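Local coordinates for Low molecular weight phosphotyrosine protein phosphatase (Vibrio cholerae serotype O1, PDB 5Z3M), which probably hydrolyses the phosphate ester of phosphotyrosine residues in proteins, acting as a small protein tyrosine phosphatase, at residues L16-M21 with V123-R128; I24-K29 with S143-L148; V75-F80 with L98-A103; A110-K115 with L139-G144. All blocks are in the same frame, centred on the assembly; numbering follows the deposited sequence.

Helix 18-32 supplies the first half of two closures. Contact 1 opens at 16-21 and contact 2 at 24-29. The 75-80/98-103 pair of contact 3 then closes a short loop round strand 85-88 and helix 91-98, nested inside both. Contact 4 opens at 110-115, from the end of strand 109-111 into the turn after it. Contact 1 closes at 123-128, so it crosses contact 4, which closes at 139-144 on helix 131-155. Contact 2 closes last, at 143-148, and crosses contact 1. Contacts 2 and 4 share Ser-143 and Gly-144, and Phe-112 meets Leu-148 between them. Together they tie the parallel sheet, its flanking helices and the loops that carry the predicted catalytic residues.

Contact 1. Residues L16-M21 with V123-R128; sequences LCRSPM and VPDPYR
Arg-18 and Asp-125, both predicted active-site residues, form the polar part of this contact. Arg-18 NH2 gives a salt bridge to Asp-125 OD1 at 2.9 Å, with an N-H...O angle of 160°. The oxygen lies close to the guanidinium plane but is approached from above its own carboxylate, the two planes standing 84° apart. The Arg-18 chain bends at chi3 to bring this group round, and the carbonyl O of Val-123 lies over one guanidinium face.

Apolar and other carbon contacts flank the bridge. Pro-126 CD packs at the guanidinium edge, 3.4 Å from Arg-18 NE, and Val-123 CG1 touches Arg-18 CD at 3.7 Å. Cys-17 CB meets Pro-126 CG at 3.8 Å. Leu-16 and Tyr-127 lie side by side, Leu-16 CD1 4.2 Å from Tyr-127 CE1.

Cys-12 to Arg-18 spells the family's C-X5-R phosphate-binding signature, and 123-128 carries its Asp-Pro-Tyr loop, consistent with Asp-125 acting as proton donor. A bound MPO molecule, probably from the crystallisation liquor, forms a salt bridge with Arg-18 NE and accepts a hydrogen bond from Cys-17 N. On the side of helix 131-155, Phe-134 packs on Met-21 and Pro-126, while Cys-12 at the end of strand 7-12 touches Arg-18.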
# COMPACT_ATOMS: atom_id res chain seq x y z
N LEU A 16 12.16 -3.76 -5.02
CA LEU A 16 11.10 -3.92 -5.99
C LEU A 16 10.33 -5.21 -5.75
O LEU A 16 9.10 -5.20 -5.67
CB LEU A 16 11.69 -3.89 -7.41
CG LEU A 16 12.47 -2.61 -7.71
CD1 LEU A 16 12.94 -2.56 -9.16
CD2 LEU A 16 11.63 -1.39 -7.38
N CYS A 17 11.05 -6.31 -5.59
CA CYS A 17 10.44 -7.63 -5.50
C CYS A 17 10.44 -8.20 -4.08
O CYS A 17 9.43 -8.17 -3.39
CB CYS A 17 11.16 -8.60 -6.44
SG CYS A 17 11.17 -8.09 -8.18
N ARG A 18 11.59 -8.71 -3.65
CA ARG A 18 11.65 -9.58 -2.48
C ARG A 18 11.40 -8.91 -1.14
O ARG A 18 10.72 -9.48 -0.29
CB ARG A 18 13.01 -10.29 -2.45
CG ARG A 18 13.44 -10.79 -3.82
CD ARG A 18 14.75 -11.51 -3.75
NE ARG A 18 15.70 -11.03 -4.75
CZ ARG A 18 16.81 -10.36 -4.46
NH1 ARG A 18 17.10 -10.10 -3.19
NH2 ARG A 18 17.63 -9.95 -5.42
N SER A 19 11.95 -7.72 -0.92
CA SER A 19 11.74 -7.04 0.36
C SER A 19 10.31 -6.57 0.58
O SER A 19 9.81 -6.66 1.71
CB SER A 19 12.70 -5.84 0.53
OG SER A 19 13.53 -5.65 -0.59
N PRO A 20 9.63 -6.04 -0.46
CA PRO A 20 8.22 -5.71 -0.19
C PRO A 20 7.34 -6.95 0.01
O PRO A 20 6.51 -6.92 0.92
CB PRO A 20 7.80 -4.92 -1.44
CG PRO A 20 8.84 -5.22 -2.46
CD PRO A 20 10.10 -5.47 -1.73
N MET A 21 7.52 -7.99 -0.81
CA MET A 21 6.82 -9.26 -0.60
C MET A 21 7.07 -9.74 0.82
O MET A 21 6.16 -10.19 1.51
CB MET A 21 7.28 -10.35 -1.59
CG MET A 21 7.07 -10.08 -3.07
SD MET A 21 7.49 -11.56 -4.04
CE MET A 21 8.60 -10.92 -5.28
N VAL A 123 17.42 -15.96 -0.70
CA VAL A 123 16.28 -15.88 -1.58
C VAL A 123 16.77 -15.38 -2.93
O VAL A 123 17.24 -14.25 -3.04
CB VAL A 123 15.20 -14.95 -1.02
CG1 VAL A 123 14.08 -14.75 -2.03
CG2 VAL A 123 14.65 -15.51 0.28
N PRO A 124 16.67 -16.23 -3.97
CA PRO A 124 17.18 -15.90 -5.31
C PRO A 124 16.51 -14.65 -5.87
O PRO A 124 15.66 -14.08 -5.19
CB PRO A 124 16.82 -17.14 -6.14
CG PRO A 124 16.54 -18.22 -5.14
CD PRO A 124 15.99 -17.53 -3.94
N ASP A 125 16.88 -14.25 -7.09
CA ASP A 125 16.45 -12.97 -7.65
C ASP A 125 15.37 -13.10 -8.73
O ASP A 125 15.67 -13.38 -9.89
CB ASP A 125 17.68 -12.24 -8.22
CG ASP A 125 17.40 -10.80 -8.60
OD1 ASP A 125 16.48 -10.17 -8.03
OD2 ASP A 125 18.13 -10.28 -9.47
N PRO A 126 14.10 -12.86 -8.35
CA PRO A 126 12.93 -12.95 -9.24
C PRO A 126 12.85 -11.91 -10.36
O PRO A 126 12.05 -12.12 -11.27
CB PRO A 126 11.75 -12.75 -8.27
CG PRO A 126 12.33 -12.14 -7.03
CD PRO A 126 13.70 -12.71 -6.94
N TYR A 127 13.65 -10.84 -10.31
CA TYR A 127 13.48 -9.71 -11.23
C TYR A 127 13.36 -10.11 -12.70
O TYR A 127 14.24 -10.77 -13.25
CB TYR A 127 14.65 -8.72 -11.10
CG TYR A 127 14.45 -7.45 -11.92
CD1 TYR A 127 13.53 -6.49 -11.52
CD2 TYR A 127 15.18 -7.23 -13.08
CE1 TYR A 127 13.34 -5.34 -12.27
CE2 TYR A 127 14.99 -6.07 -13.83
CZ TYR A 127 14.07 -5.13 -13.41
OH TYR A 127 13.88 -3.98 -14.15
N ARG A 128 12.24 -9.71 -13.32
CA ARG A 128 11.95 -10.00 -14.73
C ARG A 128 11.91 -11.50 -15.04
O ARG A 128 12.29 -11.91 -16.14
CB ARG A 128 12.98 -9.30 -15.63
CG ARG A 128 12.37 -8.37 -16.68
CD ARG A 128 13.24 -7.13 -16.88
NE ARG A 128 13.67 -6.96 -18.27
CZ ARG A 128 14.18 -5.83 -18.75
NH1 ARG A 128 14.31 -4.76 -17.97
NH2 ARG A 128 14.55 -5.76 -20.02

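Contact 2. Residues I24-K29 with S143-L148; sequences IILRDK and SGAVAL
Ile-25 lays its CG2 branch against the methyl of Ala-145, Ile-25 CG2 to Ala-145 CB 3.7 Å. That branch is the one set anti to the backbone N (the other, CG1, has chi1 -64°), and both side chains leave their backbones facing the other helix. Leu-26 reaches the same methyl from its own position one residue on: its CB starts off to one side, but the tip swings in and Leu-26 CD2 comes within 4.3 Å of Ala-145 CB. The same Leu-26 CD2 also meets Leu-148 CD1, at 4.3 Å, so one branch of Leu-26 touches residues on successive turns of helix 131-155.

The short axes approach to 9.4 Å and cross at -39°, running broadly in the same direction. The two helices belong to the alpha/beta fold of the family, built round a four-stranded parallel sheet, and Ala-145 marks the close point, its CA 5.9 Å from that of Leu-26. Leu-26 also touches Val-39 of strand 38-43, which places this interface against the sheet, whereas Ile-25 adds Leu-60 of helix 54-61 and Ile-141.

Toward the surface, Lys-29 bends at chi2 (-132°) and runs across Val-146, Lys-29 CD 3.9 Å from Val-146 CG1. NZ ends beside that methyl and also makes a long, weak ion pair with Glu-142. Tyr-65, from a loop, touches Ile-25 and Lys-29 as well.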
# COMPACT_ATOMS: atom_id res chain seq x y z
N ILE A 24 5.19 -7.39 3.20
CA ILE A 24 3.75 -7.58 3.21
C ILE A 24 3.38 -8.89 3.91
O ILE A 24 2.51 -8.91 4.78
CB ILE A 24 3.17 -7.58 1.78
CG1 ILE A 24 3.19 -6.16 1.21
CG2 ILE A 24 1.74 -8.11 1.79
CD1 ILE A 24 3.58 -6.10 -0.26
N ILE A 25 4.06 -9.97 3.55
CA ILE A 25 3.86 -11.25 4.21
C ILE A 25 4.13 -11.13 5.71
O ILE A 25 3.39 -11.66 6.52
CB ILE A 25 4.75 -12.36 3.61
CG1 ILE A 25 4.37 -12.62 2.15
CG2 ILE A 25 4.59 -13.65 4.39
CD1 ILE A 25 5.27 -13.63 1.46
N LEU A 26 5.18 -10.39 6.07
CA LEU A 26 5.52 -10.20 7.48
C LEU A 26 4.44 -9.46 8.25
O LEU A 26 4.14 -9.81 9.39
CB LEU A 26 6.85 -9.46 7.61
CG LEU A 26 8.11 -10.33 7.59
CD1 LEU A 26 9.35 -9.47 7.39
CD2 LEU A 26 8.22 -11.15 8.86
N ARG A 27 3.84 -8.43 7.64
CA ARG A 27 2.86 -7.62 8.34
C ARG A 27 1.58 -8.39 8.62
O ARG A 27 0.97 -8.23 9.68
CB ARG A 27 2.54 -6.35 7.55
CG ARG A 27 2.15 -5.16 8.43
CD ARG A 27 1.63 -4.00 7.60
NE ARG A 27 2.32 -3.88 6.32
CZ ARG A 27 3.48 -3.26 6.15
NH1 ARG A 27 4.10 -2.70 7.18
NH2 ARG A 27 4.02 -3.21 4.94
N ASP A 28 1.17 -9.23 7.68
CA ASP A 28 -0.04 -10.03 7.83
C ASP A 28 0.07 -10.94 9.05
O ASP A 28 -0.84 -11.00 9.87
CB ASP A 28 -0.30 -10.85 6.55
CG ASP A 28 -1.76 -11.26 6.40
OD1 ASP A 28 -2.59 -10.40 6.04
OD2 ASP A 28 -2.06 -12.46 6.60
N LYS A 29 1.21 -11.60 9.18
CA LYS A 29 1.42 -12.60 10.23
C LYS A 29 1.62 -11.98 11.61
O LYS A 29 1.11 -12.49 12.61
CB LYS A 29 2.62 -13.48 9.88
CG LYS A 29 2.64 -13.86 8.41
CD LYS A 29 2.88 -15.33 8.17
CE LYS A 29 2.41 -15.68 6.76
NZ LYS A 29 2.71 -17.07 6.34
N SER A 143 7.82 -18.95 3.97
CA SER A 143 8.33 -19.88 4.96
C SER A 143 9.32 -19.18 5.89
O SER A 143 9.28 -19.38 7.11
CB SER A 143 8.99 -21.08 4.29
OG SER A 143 10.08 -20.68 3.48
N GLY A 144 10.19 -18.37 5.31
CA GLY A 144 11.14 -17.59 6.10
C GLY A 144 10.42 -16.68 7.07
O GLY A 144 10.88 -16.46 8.19
N ALA A 145 9.28 -16.17 6.64
CA ALA A 145 8.48 -15.26 7.45
C ALA A 145 7.95 -15.91 8.73
O ALA A 145 8.16 -15.37 9.82
CB ALA A 145 7.32 -14.72 6.62
N VAL A 146 7.27 -17.05 8.61
CA VAL A 146 6.64 -17.68 9.77
C VAL A 146 7.67 -18.15 10.79
O VAL A 146 7.38 -18.20 11.98
CB VAL A 146 5.74 -18.89 9.36
CG1 VAL A 146 5.00 -18.60 8.07
CG2 VAL A 146 6.53 -20.18 9.25
N ALA A 147 8.88 -18.49 10.34
CA ALA A 147 9.94 -18.90 11.25
C ALA A 147 10.32 -17.73 12.14
O ALA A 147 10.44 -17.88 13.36
CB ALA A 147 11.15 -19.40 10.48
N LEU A 148 10.50 -16.57 11.52
CA LEU A 148 10.82 -15.34 12.23
C LEU A 148 9.73 -14.95 13.23
O LEU A 148 10.03 -14.66 14.39
CB LEU A 148 11.03 -14.20 11.23
CG LEU A 148 12.18 -14.34 10.24
CD1 LEU A 148 11.94 -13.39 9.09
CD2 LEU A 148 13.52 -14.04 10.91

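Contact 3. Residues V75-F80 with L98-A103; sequences VTQQDF and LDICPA
The ring of Phe-80 is roofed on one face by Cys-101, whose CA stands 3.8 Å from the ring centroid and 18° off the normal. This is a CH-pi contact, with the CA displaced toward the ring's rim. The sulfur lies over the same face: Cys-101 SG is 3.9 Å from the Phe-80 ring centroid, a Cys sulfur-aromatic contact. The turn of the cysteine explains it, because SG stands anti to the backbone N (chi1 -176°) and is carried across the ring toward CD1 and CG, while CB rests near CE1 and CZ.

Round the rim, Ile-100 CG2 comes in near the ring plane at the CE2 edge. Pro-102 CD approaches Phe-80 CD2 from an oblique direction, 3.4 Å away, and Pro-102 CG reaches Phe-80 CB at 3.8 Å. Phe-80 is thus met by three successive residues of 98-103.

In the fold, Phe-80 lies in helix 79-82, just before strand 85-88. The loop 98-103 follows helix 91-98 on the way to strand 109-111. The contact therefore joins the entrances of two neighbouring parallel strands across a beta-alpha-beta crossover, away from the predicted catalytic residues. Cys-101 also packs on Leu-109 of the second strand, and Phe-80 O accepts a hydrogen bond from Lys-108 NZ.

Farther out, Gln-77, its chain bent at chi2, brings its amide to the edge of the Phe-80 ring. Gln-77 NE2 donates to the carbonyl O of Ile-100 at 2.8 Å along an almost straight N-H...O line (175°). The acceptor lies practically in the amide plane, though NE2 is tilted out of the Ile-100 carbonyl plane, and Gln-77 OE1 faces Pro-102 CD at 3.5 Å.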
# COMPACT_ATOMS: atom_id res chain seq x y z
N VAL A 75 17.94 2.12 1.39
CA VAL A 75 18.32 2.02 2.80
C VAL A 75 19.15 3.23 3.23
O VAL A 75 20.00 3.72 2.48
CB VAL A 75 19.11 0.72 3.08
CG1 VAL A 75 20.46 0.75 2.39
CG2 VAL A 75 19.27 0.49 4.57
N THR A 76 18.89 3.74 4.43
CA THR A 76 19.55 4.95 4.91
C THR A 76 20.23 4.75 6.26
O THR A 76 19.72 4.04 7.12
CB THR A 76 18.55 6.13 5.02
OG1 THR A 76 17.66 5.90 6.12
CG2 THR A 76 17.74 6.25 3.74
N GLN A 77 21.37 5.41 6.45
CA GLN A 77 22.20 5.24 7.65
C GLN A 77 21.43 5.30 8.98
O GLN A 77 21.85 4.70 9.97
CB GLN A 77 23.31 6.29 7.65
CG GLN A 77 24.46 6.00 6.71
CD GLN A 77 25.26 4.78 7.11
OE1 GLN A 77 25.28 4.38 8.27
NE2 GLN A 77 25.93 4.17 6.14
N GLN A 78 20.31 6.01 9.00
CA GLN A 78 19.45 6.05 10.19
C GLN A 78 18.80 4.69 10.46
O GLN A 78 18.47 4.38 11.61
CB GLN A 78 18.37 7.14 10.03
CG GLN A 78 18.31 8.16 11.16
CD GLN A 78 17.47 7.69 12.34
OE1 GLN A 78 16.32 7.29 12.18
NE2 GLN A 78 18.05 7.75 13.54
N ASP A 79 18.61 3.90 9.41
CA ASP A 79 18.01 2.57 9.55
C ASP A 79 18.84 1.62 10.42
O ASP A 79 18.29 0.78 11.14
CB ASP A 79 17.79 1.93 8.17
CG ASP A 79 16.75 2.65 7.34
OD1 ASP A 79 15.77 3.17 7.91
OD2 ASP A 79 16.90 2.68 6.10
N PHE A 80 20.16 1.75 10.35
CA PHE A 80 21.07 0.93 11.16
C PHE A 80 20.95 1.23 12.65
O PHE A 80 21.50 0.52 13.49
CB PHE A 80 22.52 1.15 10.72
CG PHE A 80 22.82 0.67 9.33
CD1 PHE A 80 22.46 -0.61 8.93
CD2 PHE A 80 23.46 1.50 8.43
CE1 PHE A 80 22.75 -1.05 7.64
CE2 PHE A 80 23.75 1.07 7.16
CZ PHE A 80 23.39 -0.21 6.76
N LEU A 98 26.84 -4.44 4.51
CA LEU A 98 27.95 -4.43 5.46
C LEU A 98 29.06 -3.45 5.07
O LEU A 98 29.77 -2.95 5.94
CB LEU A 98 28.52 -5.84 5.63
CG LEU A 98 27.77 -6.62 6.72
CD1 LEU A 98 28.27 -8.04 6.86
CD2 LEU A 98 27.87 -5.88 8.04
N ASP A 99 29.20 -3.17 3.78
CA ASP A 99 30.14 -2.15 3.30
C ASP A 99 29.76 -0.74 3.79
O ASP A 99 30.44 0.23 3.47
CB ASP A 99 30.19 -2.15 1.76
CG ASP A 99 30.68 -3.47 1.18
OD1 ASP A 99 30.87 -4.43 1.95
OD2 ASP A 99 30.86 -3.53 -0.05
N ILE A 100 28.69 -0.64 4.57
CA ILE A 100 28.01 0.63 4.81
C ILE A 100 27.50 0.74 6.26
O ILE A 100 27.32 1.84 6.78
CB ILE A 100 26.85 0.79 3.77
CG1 ILE A 100 27.30 1.68 2.61
CG2 ILE A 100 25.57 1.31 4.40
CD1 ILE A 100 27.66 0.91 1.36
N CYS A 101 27.30 -0.41 6.90
CA CYS A 101 26.81 -0.44 8.28
C CYS A 101 27.89 -0.08 9.30
O CYS A 101 29.00 -0.61 9.26
CB CYS A 101 26.24 -1.83 8.62
SG CYS A 101 25.50 -1.97 10.28
N PRO A 102 27.56 0.84 10.22
CA PRO A 102 28.41 1.18 11.36
C PRO A 102 28.78 -0.08 12.15
O PRO A 102 27.92 -0.94 12.34
CB PRO A 102 27.52 2.13 12.19
CG PRO A 102 26.13 2.00 11.60
CD PRO A 102 26.32 1.63 10.19
N ALA A 103 30.03 -0.19 12.56
CA ALA A 103 30.53 -1.40 13.23
C ALA A 103 29.78 -1.67 14.52
O ALA A 103 29.77 -2.79 15.03
CB ALA A 103 32.02 -1.26 13.50

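Contact 4. Residues A110-K115 with L139-G144; sequences ALFLSK and LLIESG
Phe-112 and Leu-113 pack the turn after edge strand 109-111 against helix 131-155 in the alpha/beta fold of this phosphatase. In Phe-112, CG anti to the backbone N (chi1 179°) directs the ring toward the helix. The ring meets Ile-141 with its edge, Ile-141 CA and O lying near the ring plane: Phe-112 CE2 is 3.6 Å from Ile-141 CG2, and the carbonyl O of Ile-141 sits beside CZ and CE2. The side chains of Phe-112 and Ile-141 cross at about a right angle.

Gly-144 CA lies over one face of the ring. Having no side chain, this glycine lets both the ring and the neighbouring leucine settle on the helix backbone, and Leu-113 CD2 reaches Gly-144 CA at 3.9 Å. Here Leu-113 and Gly-144 have their CA atoms only 4.9 Å apart.

Leu-113 and Leu-140 take different first torsions, chi1 -59° against 177°. Leu-113 leaves its CA to one side and turns its methyl ends back to the helix, so that the two side chains cross at about a right angle, Leu-113 CD1 to Leu-140 CD1 3.5 Å. Ile-141 also touches Arg-18 and Ala-22 of helix 18-32, and Leu-148 joins Phe-112 one turn beyond the glycine. On the helix itself, the carbonyl O of Leu-140 accepts from both Ser-143 OG (2.6 Å) and Gly-144 N (3.0 Å), which reach it from the same face of its plane.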
# COMPACT_ATOMS: atom_id res chain seq x y z
N ALA A 110 21.34 -10.08 9.56
CA ALA A 110 21.21 -11.52 9.39
C ALA A 110 20.44 -11.73 8.11
O ALA A 110 19.66 -10.86 7.72
CB ALA A 110 20.50 -12.15 10.57
N LEU A 111 20.65 -12.86 7.45
CA LEU A 111 19.87 -13.14 6.25
C LEU A 111 18.42 -13.43 6.66
O LEU A 111 18.13 -13.66 7.83
CB LEU A 111 20.48 -14.30 5.44
CG LEU A 111 21.66 -13.98 4.51
CD1 LEU A 111 22.27 -15.25 3.92
CD2 LEU A 111 21.24 -13.04 3.39
N PHE A 112 17.53 -13.38 5.68
CA PHE A 112 16.10 -13.59 5.89
C PHE A 112 15.80 -15.01 6.35
O PHE A 112 15.14 -15.23 7.37
CB PHE A 112 15.38 -13.30 4.58
CG PHE A 112 13.90 -13.49 4.64
CD1 PHE A 112 13.16 -13.04 5.72
CD2 PHE A 112 13.23 -14.08 3.58
CE1 PHE A 112 11.80 -13.21 5.76
CE2 PHE A 112 11.87 -14.24 3.61
CZ PHE A 112 11.15 -13.80 4.70
N LEU A 113 16.30 -15.95 5.57
CA LEU A 113 16.02 -17.36 5.75
C LEU A 113 16.80 -17.96 6.90
O LEU A 113 16.61 -19.13 7.23
CB LEU A 113 16.34 -18.12 4.46
CG LEU A 113 15.55 -17.64 3.25
CD1 LEU A 113 15.90 -18.48 2.04
CD2 LEU A 113 14.06 -17.66 3.55
N SER A 114 17.66 -17.16 7.51
CA SER A 114 18.56 -17.61 8.57
C SER A 114 17.87 -18.43 9.66
O SER A 114 18.48 -19.34 10.24
CB SER A 114 19.25 -16.40 9.19
OG SER A 114 18.34 -15.33 9.34
N LYS A 115 16.61 -18.12 9.94
CA LYS A 115 15.85 -18.82 10.97
C LYS A 115 14.92 -19.90 10.41
O LYS A 115 14.20 -20.56 11.17
CB LYS A 115 15.03 -17.82 11.80
CG LYS A 115 15.86 -16.85 12.62
CD LYS A 115 15.97 -17.31 14.07
CE LYS A 115 17.36 -17.81 14.40
NZ LYS A 115 17.62 -17.73 15.86
N LEU A 139 6.61 -18.33 -1.75
CA LEU A 139 6.59 -19.41 -0.77
C LEU A 139 7.87 -19.48 0.06
O LEU A 139 7.81 -19.65 1.28
CB LEU A 139 6.34 -20.75 -1.47
CG LEU A 139 4.86 -21.07 -1.66
CD1 LEU A 139 4.64 -22.11 -2.74
CD2 LEU A 139 4.26 -21.53 -0.35
N LEU A 140 9.02 -19.35 -0.60
CA LEU A 140 10.30 -19.31 0.10
C LEU A 140 10.30 -18.18 1.12
O LEU A 140 10.61 -18.38 2.30
CB LEU A 140 11.45 -19.13 -0.89
CG LEU A 140 12.86 -19.00 -0.29
CD1 LEU A 140 13.10 -20.10 0.74
CD2 LEU A 140 13.92 -19.02 -1.39
N ILE A 141 9.92 -16.99 0.67
CA ILE A 141 9.81 -15.84 1.54
C ILE A 141 8.73 -16.07 2.61
O ILE A 141 8.90 -15.68 3.76
CB ILE A 141 9.53 -14.55 0.73
CG1 ILE A 141 10.82 -14.08 0.06
CG2 ILE A 141 8.99 -13.46 1.62
CD1 ILE A 141 10.63 -13.45 -1.29
N GLU A 142 7.64 -16.75 2.23
CA GLU A 142 6.56 -17.05 3.16
C GLU A 142 7.01 -17.95 4.30
O GLU A 142 6.62 -17.75 5.45
CB GLU A 142 5.39 -17.72 2.42
CG GLU A 142 4.10 -17.84 3.21
CD GLU A 142 2.96 -18.40 2.38
OE1 GLU A 142 2.96 -18.19 1.15
OE2 GLU A 142 2.07 -19.06 2.96
N SER A 143 7.82 -18.95 3.97
CA SER A 143 8.33 -19.88 4.96
C SER A 143 9.32 -19.18 5.89
O SER A 143 9.28 -19.38 7.11
CB SER A 143 8.99 -21.08 4.29
OG SER A 143 10.08 -20.68 3.48
N GLY A 144 10.19 -18.37 5.31
CA GLY A 144 11.14 -17.59 6.10
C GLY A 144 10.42 -16.68 7.07
O GLY A 144 10.88 -16.46 8.19